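Local coordinates for protein pumilio homology domain family member 4 (PDB 3BWT) that binds messenger RNA through its Pumilio homology domain, a curved array of helical repeats that recognises single-stranded RNA, at residues E265-G270 and D300-R305; P261-I266 and L292-K297. All blocks are in the same frame, centred on the assembly; numbering follows the deposited sequence.

Interaction 1. Residues E265-G270 and D300-R305; sequences EILNNG and DYLYKR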
ATOM      1  N   GLU A 265      18.650 -20.281 -14.834  1.00 33.16           N
ATOM      2  CA  GLU A 265      17.876 -21.391 -14.294  1.00 35.39           C
ATOM      3  C   GLU A 265      16.860 -21.869 -15.319  1.00 33.96           C
ATOM      4  O   GLU A 265      16.743 -23.065 -15.599  1.00 33.72           O
ATOM      5  CB  GLU A 265      17.152 -20.961 -13.022  1.00 38.38           C
ATOM      6  CG  GLU A 265      16.578 -22.120 -12.235  1.00 43.33           C
ATOM      7  CD  GLU A 265      17.660 -22.971 -11.614  1.00 41.77           C
ATOM      8  OE1 GLU A 265      18.815 -22.503 -11.569  1.00 35.51           O
ATOM      9  OE2 GLU A 265      17.354 -24.098 -11.170  1.00 51.66           O
ATOM     10  N   ILE A 266      16.123 -20.917 -15.874  1.00 31.74           N
ATOM     11  CA  ILE A 266      15.166 -21.206 -16.935  1.00 36.15           C
ATOM     12  C   ILE A 266      15.835 -21.924 -18.115  1.00 36.24           C
ATOM     13  O   ILE A 266      15.285 -22.885 -18.654  1.00 42.24           O
ATOM     14  CB  ILE A 266      14.440 -19.914 -17.389  1.00 26.94           C
ATOM     15  CG1 ILE A 266      13.503 -19.434 -16.272  1.00 21.29           C
ATOM     16  CG2 ILE A 266      13.689 -20.132 -18.691  1.00 20.02           C
ATOM     17  CD1 ILE A 266      12.862 -18.099 -16.522  1.00 22.24           C
ATOM     18  N   LEU A 267      17.030 -21.474 -18.491  1.00 33.45           N
ATOM     19  CA  LEU A 267      17.795 -22.112 -19.566  1.00 34.08           C
ATOM     20  C   LEU A 267      18.293 -23.509 -19.224  1.00 29.76           C
ATOM     21  O   LEU A 267      18.282 -24.395 -20.071  1.00 28.66           O
ATOM     22  CB  LEU A 267      18.991 -21.246 -19.968  1.00 31.14           C
ATOM     23  CG  LEU A 267      18.762 -20.249 -21.103  1.00 37.22           C
ATOM     24  CD1 LEU A 267      19.944 -19.296 -21.202  1.00 37.31           C
ATOM     25  CD2 LEU A 267      18.514 -20.961 -22.434  1.00 29.42           C
ATOM     26  N   ASN A 268      18.744 -23.703 -17.991  1.00 31.56           N
ATOM     27  CA  ASN A 268      19.407 -24.949 -17.620  1.00 27.11           C
ATOM     28  C   ASN A 268      18.506 -26.028 -17.024  1.00 39.01           C
ATOM     29  O   ASN A 268      18.459 -27.150 -17.535  1.00 35.25           O
ATOM     30  CB  ASN A 268      20.580 -24.660 -16.696  1.00 31.48           C
ATOM     31  CG  ASN A 268      21.697 -23.912 -17.402  1.00 45.20           C
ATOM     32  OD1 ASN A 268      21.963 -24.135 -18.585  1.00 34.44           O
ATOM     33  ND2 ASN A 268      22.359 -23.018 -16.675  1.00 50.46           N
ATOM     34  N   ASN A 269      17.790 -25.699 -15.951  1.00 36.43           N
ATOM     35  CA  ASN A 269      16.883 -26.667 -15.337  1.00 32.01           C
ATOM     36  C   ASN A 269      15.493 -26.701 -15.989  1.00 46.74           C
ATOM     37  O   ASN A 269      14.666 -27.563 -15.683  1.00 44.35           O
ATOM     38  CB  ASN A 269      16.820 -26.483 -13.817  1.00 37.40           C
ATOM     39  CG  ASN A 269      18.102 -26.955 -13.121  1.00 60.33           C
ATOM     40  OD1 ASN A 269      18.640 -28.017 -13.449  1.00 53.67           O
ATOM     41  ND2 ASN A 269      18.598 -26.165 -12.165  1.00 37.83           N
ATOM     42  N   GLY A 270      15.254 -25.778 -16.916  1.00 42.21           N
ATOM     43  CA  GLY A 270      14.034 -25.790 -17.698  1.00 27.83           C
ATOM     44  C   GLY A 270      14.215 -26.522 -19.014  1.00 31.81           C
ATOM     45  O   GLY A 270      13.451 -27.427 -19.345  1.00 28.86           O
ATOM     46  N   ASP A 300      24.003 -11.074 -24.848  1.00 40.33           N
ATOM     47  CA  ASP A 300      23.871 -11.701 -26.156  1.00 38.52           C
ATOM     48  C   ASP A 300      24.029 -13.216 -26.104  1.00 39.85           C
ATOM     49  O   ASP A 300      23.381 -13.942 -26.856  1.00 35.22           O
ATOM     50  CB  ASP A 300      24.894 -11.099 -27.117  1.00 29.29           C
ATOM     51  CG  ASP A 300      24.862  -9.586 -27.111  1.00 58.16           C
ATOM     52  OD1 ASP A 300      23.823  -9.012 -27.510  1.00 61.01           O
ATOM     53  OD2 ASP A 300      25.868  -8.972 -26.696  1.00 69.24           O
ATOM     54  N   TYR A 301      24.894 -13.694 -25.219  1.00 31.43           N
ATOM     55  CA  TYR A 301      25.114 -15.123 -25.108  1.00 28.34           C
ATOM     56  C   TYR A 301      23.858 -15.825 -24.602  1.00 30.02           C
ATOM     57  O   TYR A 301      23.534 -16.928 -25.032  1.00 33.80           O
ATOM     58  CB  TYR A 301      26.307 -15.423 -24.201  1.00 29.99           C
ATOM     59  CG  TYR A 301      26.223 -16.779 -23.542  1.00 46.24           C
ATOM     60  CD1 TYR A 301      25.670 -16.913 -22.278  1.00 49.01           C
ATOM     61  CD2 TYR A 301      26.670 -17.930 -24.191  1.00 49.07           C
ATOM     62  CE1 TYR A 301      25.575 -18.141 -21.664  1.00 40.85           C
ATOM     63  CE2 TYR A 301      26.573 -19.174 -23.581  1.00 42.68           C
ATOM     64  CZ  TYR A 301      26.025 -19.260 -22.313  1.00 41.09           C
ATOM     65  OH  TYR A 301      25.920 -20.463 -21.670  1.00 49.31           O
ATOM     66  N   LEU A 302      23.148 -15.179 -23.687  1.00 37.94           N
ATOM     67  CA  LEU A 302      21.929 -15.752 -23.136  1.00 31.48           C
ATOM     68  C   LEU A 302      20.771 -15.630 -24.128  1.00 28.48           C
ATOM     69  O   LEU A 302      19.973 -16.552 -24.276  1.00 27.52           O
ATOM     70  CB  LEU A 302      21.583 -15.094 -21.794  1.00 31.87           C
ATOM     71  CG  LEU A 302      22.462 -15.463 -20.589  1.00 33.84           C
ATOM     72  CD1 LEU A 302      22.113 -14.632 -19.350  1.00 31.23           C
ATOM     73  CD2 LEU A 302      22.373 -16.949 -20.267  1.00 33.37           C
ATOM     74  N   TYR A 303      20.690 -14.492 -24.810  1.00 27.46           N
ATOM     75  CA  TYR A 303      19.626 -14.247 -25.782  1.00 31.92           C
ATOM     76  C   TYR A 303      19.664 -15.243 -26.942  1.00 37.20           C
ATOM     77  O   TYR A 303      18.647 -15.840 -27.315  1.00 34.94           O
ATOM     78  CB  TYR A 303      19.723 -12.820 -26.323  1.00 28.23           C
ATOM     79  CG  TYR A 303      18.764 -12.525 -27.453  1.00 38.19           C
ATOM     80  CD1 TYR A 303      17.413 -12.286 -27.201  1.00 33.16           C
ATOM     81  CD2 TYR A 303      19.206 -12.487 -28.777  1.00 32.81           C
ATOM     82  CE1 TYR A 303      16.526 -12.010 -28.240  1.00 34.79           C
ATOM     83  CE2 TYR A 303      18.333 -12.212 -29.819  1.00 30.29           C
ATOM     84  CZ  TYR A 303      16.995 -11.974 -29.545  1.00 44.73           C
ATOM     85  OH  TYR A 303      16.127 -11.696 -30.573  1.00 40.79           O
ATOM     86  N   LYS A 304      20.847 -15.404 -27.518  1.00 36.27           N
ATOM     87  CA  LYS A 304      21.050 -16.355 -28.592  1.00 36.76           C
ATOM     88  C   LYS A 304      20.770 -17.761 -28.087  1.00 35.63           C
ATOM     89  O   LYS A 304      20.209 -18.589 -28.810  1.00 36.03           O
ATOM     90  CB  LYS A 304      22.476 -16.240 -29.149  1.00 48.29           C
ATOM     91  CG  LYS A 304      22.734 -14.916 -29.878  1.00 60.45           C
ATOM     92  CD  LYS A 304      21.552 -14.564 -30.789  1.00 72.07           C
ATOM     93  CE  LYS A 304      21.821 -13.333 -31.648  1.00 78.83           C
ATOM     94  NZ  LYS A 304      20.659 -13.027 -32.541  1.00 68.67           N
ATOM     95  N   ARG A 305      21.147 -18.024 -26.841  1.00 28.57           N
ATOM     96  CA  ARG A 305      20.886 -19.324 -26.250  1.00 30.13           C
ATOM     97  C   ARG A 305      19.379 -19.598 -26.112  1.00 43.11           C
ATOM     98  O   ARG A 305      18.898 -20.672 -26.491  1.00 46.10           O
ATOM     99  CB  ARG A 305      21.612 -19.473 -24.916  1.00 27.60           C
ATOM    100  CG  ARG A 305      21.419 -20.841 -24.318  1.00 36.27           C
ATOM    101  CD  ARG A 305      22.208 -21.030 -23.038  1.00 27.35           C
ATOM    102  NE  ARG A 305      21.989 -22.349 -22.454  1.00 34.16           N
ATOM    103  CZ  ARG A 305      22.549 -22.776 -21.324  1.00 44.05           C
ATOM    104  NH1 ARG A 305      23.394 -21.999 -20.649  1.00 49.64           N
ATOM    105  NH2 ARG A 305      22.284 -23.994 -20.880  1.00 42.14           N
TER
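Near the C-terminal end of the Pumilio repeat array, helix 256-279 and helix 300-310 meet where Leu267 lies against the long side chain of Arg305. The segments 265-270 and 300-305 cross at 46° with their axes 11.2 Å apart at closest approach, a separation filled by side chains rather than by backbone contact. Both Leu267 and Arg305 send their CB toward the opposing segment, and these two residues account for most of the 220 Å² buried between the segments.

Both methyl groups of Leu267 press on the aliphatic part of Arg305 from one side: CD1 of Leu267 comes within 3.4 Å of CD of Arg305, while CD2 of Leu267 is 3.5 Å from CG of Arg305. Farther along, CB of Leu267 stands over the centre of one face of the Arg305 guanidinium, 4.0 Å from its plane. The two side chains cross at a slant; Arg305 leaves the backbone with CG anti to N (chi1 -177°) and stays extended out to NE, which brings its guanidinium under CB of Leu267. Leu302 completes the apolar part, its CD2 lying 3.5 Å from CD1 of Leu267.

The charged end runs out to the exposed side, where Asn268 lies. There NH2 of Arg305 donates to OD1 of Asn268, which sits at the guanidinium edge; the modelled length is implausibly short for a hydrogen bond, so its detail is doubtful. The amide and guanidinium planes are turned 52° apart. Within 300-305, NH1 of Arg305 makes a weak hydrogen bond to OH of Tyr301.

Among the neighbours, Ile266 packs on Ala236 of helix 236-240, and Leu302 touches Glu260, earlier in helix 256-279. Tyr303, pointing away from segment 265-270, meets His296 of helix 284-298 edge-to-face.

Interaction 2. Residues P261-I266 and L292-K297; sequences PMILEI and LDISHK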
ATOM      1  N   PRO A 261      20.996 -14.832 -13.310  1.00 30.04           N
ATOM      2  CA  PRO A 261      20.848 -16.113 -12.610  1.00 29.79           C
ATOM      3  C   PRO A 261      19.497 -16.783 -12.894  1.00 33.50           C
ATOM      4  O   PRO A 261      19.433 -18.003 -13.096  1.00 31.72           O
ATOM      5  CB  PRO A 261      20.927 -15.708 -11.142  1.00 31.65           C
ATOM      6  CG  PRO A 261      21.799 -14.502 -11.143  1.00 31.12           C
ATOM      7  CD  PRO A 261      21.500 -13.768 -12.426  1.00 32.39           C
ATOM      8  N   MET A 262      18.430 -15.990 -12.902  1.00 30.47           N
ATOM      9  CA  MET A 262      17.088 -16.514 -13.153  1.00 30.93           C
ATOM     10  C   MET A 262      16.944 -17.011 -14.586  1.00 26.54           C
ATOM     11  O   MET A 262      16.438 -18.108 -14.823  1.00 29.06           O
ATOM     12  CB  MET A 262      16.014 -15.456 -12.852  1.00 23.79           C
ATOM     13  CG  MET A 262      14.576 -15.963 -12.977  1.00 23.02           C
ATOM     14  SD  MET A 262      14.118 -17.306 -11.847  1.00 26.04           S
ATOM     15  CE  MET A 262      14.171 -16.461 -10.273  1.00 17.89           C
ATOM     16  N   ILE A 263      17.378 -16.190 -15.536  1.00 26.47           N
ATOM     17  CA  ILE A 263      17.361 -16.567 -16.941  1.00 25.73           C
ATOM     18  C   ILE A 263      18.147 -17.856 -17.130  1.00 28.23           C
ATOM     19  O   ILE A 263      17.761 -18.730 -17.905  1.00 28.67           O
ATOM     20  CB  ILE A 263      17.951 -15.450 -17.821  1.00 27.32           C
ATOM     21  CG1 ILE A 263      17.041 -14.217 -17.778  1.00 26.32           C
ATOM     22  CG2 ILE A 263      18.149 -15.931 -19.253  1.00 19.88           C
ATOM     23  CD1 ILE A 263      17.569 -13.031 -18.557  1.00 25.84           C
ATOM     24  N   LEU A 264      19.244 -17.970 -16.393  1.00 27.25           N
ATOM     25  CA  LEU A 264      20.085 -19.156 -16.420  1.00 27.42           C
ATOM     26  C   LEU A 264      19.362 -20.403 -15.948  1.00 31.03           C
ATOM     27  O   LEU A 264      19.470 -21.462 -16.570  1.00 37.38           O
ATOM     28  CB  LEU A 264      21.317 -18.941 -15.552  1.00 34.46           C
ATOM     29  CG  LEU A 264      22.592 -18.591 -16.304  1.00 37.66           C
ATOM     30  CD1 LEU A 264      23.682 -18.210 -15.314  1.00 49.57           C
ATOM     31  CD2 LEU A 264      23.012 -19.773 -17.165  1.00 31.78           C
ATOM     32  N   GLU A 265      18.650 -20.281 -14.834  1.00 33.16           N
ATOM     33  CA  GLU A 265      17.876 -21.391 -14.294  1.00 35.39           C
ATOM     34  C   GLU A 265      16.860 -21.869 -15.319  1.00 33.96           C
ATOM     35  O   GLU A 265      16.743 -23.065 -15.599  1.00 33.72           O
ATOM     36  CB  GLU A 265      17.152 -20.961 -13.022  1.00 38.38           C
ATOM     37  CG  GLU A 265      16.578 -22.120 -12.235  1.00 43.33           C
ATOM     38  CD  GLU A 265      17.660 -22.971 -11.614  1.00 41.77           C
ATOM     39  OE1 GLU A 265      18.815 -22.503 -11.569  1.00 35.51           O
ATOM     40  OE2 GLU A 265      17.354 -24.098 -11.170  1.00 51.66           O
ATOM     41  N   ILE A 266      16.123 -20.917 -15.874  1.00 31.74           N
ATOM     42  CA  ILE A 266      15.166 -21.206 -16.935  1.00 36.15           C
ATOM     43  C   ILE A 266      15.835 -21.924 -18.115  1.00 36.24           C
ATOM     44  O   ILE A 266      15.285 -22.885 -18.654  1.00 42.24           O
ATOM     45  CB  ILE A 266      14.440 -19.914 -17.389  1.00 26.94           C
ATOM     46  CG1 ILE A 266      13.503 -19.434 -16.272  1.00 21.29           C
ATOM     47  CG2 ILE A 266      13.689 -20.132 -18.691  1.00 20.02           C
ATOM     48  CD1 ILE A 266      12.862 -18.099 -16.522  1.00 22.24           C
ATOM     49  N   LEU A 292      13.387 -13.161 -23.026  1.00 22.88           N
ATOM     50  CA  LEU A 292      13.986 -12.770 -24.296  1.00 24.86           C
ATOM     51  C   LEU A 292      14.296 -11.279 -24.336  1.00 25.00           C
ATOM     52  O   LEU A 292      15.345 -10.877 -24.819  1.00 29.05           O
ATOM     53  CB  LEU A 292      13.057 -13.129 -25.461  1.00 24.84           C
ATOM     54  CG  LEU A 292      12.909 -14.616 -25.780  1.00 23.52           C
ATOM     55  CD1 LEU A 292      11.567 -14.904 -26.452  1.00 27.72           C
ATOM     56  CD2 LEU A 292      14.066 -15.092 -26.633  1.00 21.87           C
ATOM     57  N   ASP A 293      13.370 -10.460 -23.844  1.00 26.60           N
ATOM     58  CA  ASP A 293      13.526  -9.015 -23.894  1.00 22.24           C
ATOM     59  C   ASP A 293      14.720  -8.587 -23.057  1.00 29.03           C
ATOM     60  O   ASP A 293      15.603  -7.876 -23.540  1.00 32.48           O
ATOM     61  CB  ASP A 293      12.251  -8.317 -23.416  1.00 34.60           C
ATOM     62  CG  ASP A 293      12.393  -6.795 -23.362  1.00 46.96           C
ATOM     63  OD1 ASP A 293      12.818  -6.191 -24.369  1.00 35.93           O
ATOM     64  OD2 ASP A 293      12.070  -6.202 -22.308  1.00 53.48           O
ATOM     65  N   ILE A 294      14.753  -9.032 -21.804  1.00 26.10           N
ATOM     66  CA  ILE A 294      15.876  -8.733 -20.922  1.00 26.24           C
ATOM     67  C   ILE A 294      17.192  -9.246 -21.506  1.00 27.66           C
ATOM     68  O   ILE A 294      18.141  -8.482 -21.658  1.00 31.17           O
ATOM     69  CB  ILE A 294      15.679  -9.316 -19.501  1.00 25.40           C
ATOM     70  CG1 ILE A 294      14.497  -8.644 -18.808  1.00 27.73           C
ATOM     71  CG2 ILE A 294      16.945  -9.142 -18.664  1.00 26.87           C
ATOM     72  CD1 ILE A 294      14.584  -7.132 -18.793  1.00 25.41           C
ATOM     73  N   SER A 295      17.238 -10.533 -21.840  1.00 24.77           N
ATOM     74  CA  SER A 295      18.473 -11.150 -22.318  1.00 27.56           C
ATOM     75  C   SER A 295      19.029 -10.473 -23.575  1.00 33.96           C
ATOM     76  O   SER A 295      20.247 -10.328 -23.713  1.00 33.91           O
ATOM     77  CB  SER A 295      18.295 -12.655 -22.537  1.00 24.66           C
ATOM     78  OG  SER A 295      17.423 -12.913 -23.622  1.00 29.50           O
ATOM     79  N   HIS A 296      18.146 -10.051 -24.479  1.00 27.66           N
ATOM     80  CA  HIS A 296      18.569  -9.296 -25.657  1.00 30.66           C
ATOM     81  C   HIS A 296      19.290  -8.008 -25.284  1.00 35.87           C
ATOM     82  O   HIS A 296      20.208  -7.571 -25.975  1.00 37.66           O
ATOM     83  CB  HIS A 296      17.379  -8.939 -26.541  1.00 34.36           C
ATOM     84  CG  HIS A 296      17.727  -8.027 -27.677  1.00 43.82           C
ATOM     85  ND1 HIS A 296      18.494  -8.433 -28.750  1.00 41.18           N
ATOM     86  CD2 HIS A 296      17.409  -6.732 -27.912  1.00 45.10           C
ATOM     87  CE1 HIS A 296      18.634  -7.427 -29.595  1.00 44.30           C
ATOM     88  NE2 HIS A 296      17.986  -6.384 -29.111  1.00 55.78           N
ATOM     89  N   LYS A 297      18.854  -7.389 -24.195  1.00 34.37           N
ATOM     90  CA  LYS A 297      19.431  -6.126 -23.768  1.00 39.46           C
ATOM     91  C   LYS A 297      20.715  -6.318 -22.963  1.00 37.31           C
ATOM     92  O   LYS A 297      21.669  -5.557 -23.111  1.00 37.71           O
ATOM     93  CB  LYS A 297      18.412  -5.337 -22.945  1.00 34.38           C
ATOM     94  CG  LYS A 297      17.178  -4.923 -23.721  1.00 39.60           C
ATOM     95  CD  LYS A 297      16.080  -4.443 -22.777  1.00 45.60           C
ATOM     96  CE  LYS A 297      14.954  -3.749 -23.534  1.00 52.61           C
ATOM     97  NZ  LYS A 297      13.876  -3.276 -22.613  1.00 65.65           N
TER
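Ile263 of helix 256-279 reaches toward Ile294 and Ser295 of helix 284-298, joining Pumilio repeat 7 to repeat 8 within the all-helical PUF domain. Segments 261-266 and 292-297 come together at this one point: CA of Ile263 and CA of Ser295 are 7.7 Å apart, the nearest such pair, and the two segments bury 94 Å² between them.

The tight part depends on a single methyl group. CD1 of Ile263 lies 3.9 Å from CG2 of Ile294 and 4.1 Å from CB of Ser295, so it touches two consecutive residues of the facing helix. The outer part of the Ile263 chain is extended, with CD1 anti to CA (chi2 177°), which carries this methyl to the other helix. Ile294 answers with its CG2 branch, whereas the end of its longer branch leads away. The contact is apolar, with no hydrogen bond crossing it. Leu253 of helix 245-253 and Leu306 of helix 300-310 also pack on Ile263, and Leu306 further touches Leu292 and Ser295, so the buried side is shared by four helices.

The opposite character appears around Lys297, on the solvent side of segment 292-297. Here NZ of Lys297 forms a long, weak salt bridge with OD2 of Asp293, 3.5 Å away and one helical turn back, and neither residue touches segment 261-266.

Ser295 belongs to the tight side through its CB alone: its hydroxyl is turned back on its own helix, where OG, lying between the backbone N and the carbonyl carbon (chi1 68°), is hydrogen-bonded to O of Ala291.

Interactions 1 and 2 start from the same helix, 256-279, sharing Glu265 and Ile266, and their centres are only about 6 Å apart. Their partners are consecutive helices, 284-298 and 300-310, which pack directly on each other: CA of Tyr303 is 3.4 Å from OG of Ser295, and CD1 of Tyr303 is 3.4 Å from CB of His296. Together the contacts define a three-helix cluster, with interaction 2 buried and interaction 1 running out to the surface at Asn268 and the Arg305 guanidinium. No RNA is part of this assembly; in PUF domains the second helix of each repeat lines the RNA-binding concave face, a position that helix 284-298 probably occupies here.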